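Side-chain contact in B-129 (Sulfolobus virus 1, PDB 2WBT), which is essential for virus function and binds zinc through two C2H2-type zinc fingers, probably acting as a DNA-binding protein: residues 83-86 / 87-91. Numbering follows the deposited sequence.
Sequences PFSS and SVSLK
S89 and L90, in the first turn of helix 87-96, both donate to the backbone carbonyl of S86, the residue at the N-cap. This is the turn from strand to helix in the first zinc finger, a beta-beta-alpha unit of C2H2 type but with E98 as the fourth zinc ligand, beside C77, C80 and H93. S86 O therefore takes two hydrogen bonds. The first comes from L90 N at 3.1 Å and is the i to i+4 bond that opens the helix. It is somewhat bent, with an angle of 143° at the hydrogen. The second comes from S89 OG, at 3.0 Å from S86 O. This hydroxyl sits above the carbonyl plane, 39° out of it, and L90 N approaches from the same face. The S89 torsion explains the reach: OG lies between its own backbone N and carbonyl carbon (chi1 61°), which turns it back over the start of the helix. There it also comes within 3.1 Å of S86 N, and the hydroxyls of S85 and S86 lie close by. The next residue repeats the helical pattern: K91 N bonds to S87 O.

The apolar side of the turn is carried by F84 and L90. Their side chains cross at about a right angle, and L90 CD1 meets the ring obliquely at CD2. L90 also packs on F75 of strand 75-76 and on C77. The F84 ring meets the ring of H93 and so lies beside the metal site. F84 O is hydrogen-bonded to S73 OG, and the backbone of F84 pairs with that of F75 across the small antiparallel sheet. At the base of the ring, F84 CB rests 3.6 Å from S89 OG.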
loop_
_atom_site.group_PDB
_atom_site.type_symbol
_atom_site.label_atom_id
_atom_site.label_comp_id
_atom_site.label_asym_id
_atom_site.label_seq_id
_atom_site.Cartn_x
_atom_site.Cartn_y
_atom_site.Cartn_z
ATOM N N PRO A 83 6.783 -6.731 -15.723
ATOM C CA PRO A 83 6.688 -8.168 -15.505
ATOM C C PRO A 83 7.554 -8.963 -16.470
ATOM O O PRO A 83 7.745 -8.550 -17.613
ATOM C CB PRO A 83 5.203 -8.479 -15.742
ATOM C CG PRO A 83 4.594 -7.270 -16.309
ATOM C CD PRO A 83 5.581 -6.188 -16.383
ATOM N N PHE A 84 8.067 -10.093 -15.996
ATOM C CA PHE A 84 8.863 -10.991 -16.824
ATOM C C PHE A 84 8.328 -12.412 -16.742
ATOM O O PHE A 84 7.657 -12.784 -15.777
ATOM C CB PHE A 84 10.330 -10.930 -16.415
ATOM C CG PHE A 84 11.010 -9.674 -16.857
ATOM C CD1 PHE A 84 11.630 -9.607 -18.096
ATOM C CD2 PHE A 84 11.003 -8.546 -16.050
ATOM C CE1 PHE A 84 12.248 -8.443 -18.516
ATOM C CE2 PHE A 84 11.620 -7.379 -16.461
ATOM C CZ PHE A 84 12.243 -7.330 -17.697
ATOM N N SER A 85 8.630 -13.196 -17.771
ATOM C CA SER A 85 8.063 -14.536 -17.930
ATOM C C SER A 85 8.479 -15.486 -16.809
ATOM O O SER A 85 7.693 -16.334 -16.380
ATOM C CB SER A 85 8.476 -15.126 -19.282
ATOM O OG SER A 85 9.870 -15.388 -19.325
ATOM N N SER A 86 9.715 -15.335 -16.344
ATOM C CA SER A 86 10.279 -16.201 -15.313
ATOM C C SER A 86 11.266 -15.432 -14.442
ATOM O O SER A 86 11.575 -14.269 -14.711
ATOM C CB SER A 86 10.979 -17.399 -15.961
ATOM O OG SER A 86 11.953 -16.975 -16.901
ATOM N N SER A 87 11.749 -16.088 -13.391
ATOM C CA SER A 87 12.774 -15.513 -12.519
ATOM C C SER A 87 14.110 -15.387 -13.250
ATOM O O SER A 87 14.877 -14.458 -12.999
ATOM C CB SER A 87 12.956 -16.367 -11.262
ATOM O OG SER A 87 13.352 -17.687 -11.591
ATOM N N VAL A 88 14.377 -16.331 -14.151
ATOM C CA VAL A 88 15.609 -16.342 -14.944
ATOM C C VAL A 88 15.696 -15.129 -15.875
ATOM O O VAL A 88 16.749 -14.498 -15.983
ATOM C CB VAL A 88 15.728 -17.637 -15.781
ATOM C CG1 VAL A 88 16.956 -17.589 -16.683
ATOM C CG2 VAL A 88 15.784 -18.857 -14.871
ATOM N N SER A 89 14.587 -14.813 -16.541
ATOM C CA SER A 89 14.521 -13.651 -17.432
ATOM C C SER A 89 14.468 -12.336 -16.650
ATOM O O SER A 89 14.922 -11.299 -17.140
ATOM C CB SER A 89 13.310 -13.756 -18.362
ATOM O OG SER A 89 12.098 -13.787 -17.631
ATOM N N LEU A 90 13.906 -12.384 -15.443
ATOM C CA LEU A 90 13.850 -11.218 -14.558
ATOM C C LEU A 90 15.241 -10.775 -14.109
ATOM O O LEU A 90 15.543 -9.582 -14.117
ATOM C CB LEU A 90 12.978 -11.509 -13.330
ATOM C CG LEU A 90 13.026 -10.487 -12.186
ATOM C CD1 LEU A 90 12.432 -9.157 -12.632
ATOM C CD2 LEU A 90 12.288 -11.023 -10.968
ATOM N N LYS A 91 16.080 -11.727 -13.703
ATOM C CA LYS A 91 17.429 -11.387 -13.233
ATOM C C LYS A 91 18.450 -11.263 -14.366
ATOM O O LYS A 91 19.554 -10.767 -14.141
ATOM C CB LYS A 91 17.918 -12.345 -12.142
ATOM C CG LYS A 91 18.176 -13.778 -12.566
ATOM C CD LYS A 91 18.476 -14.641 -11.347
ATOM C CE LYS A 91 17.217 -14.952 -10.542
ATOM N NZ LYS A 91 17.536 -15.615 -9.247
#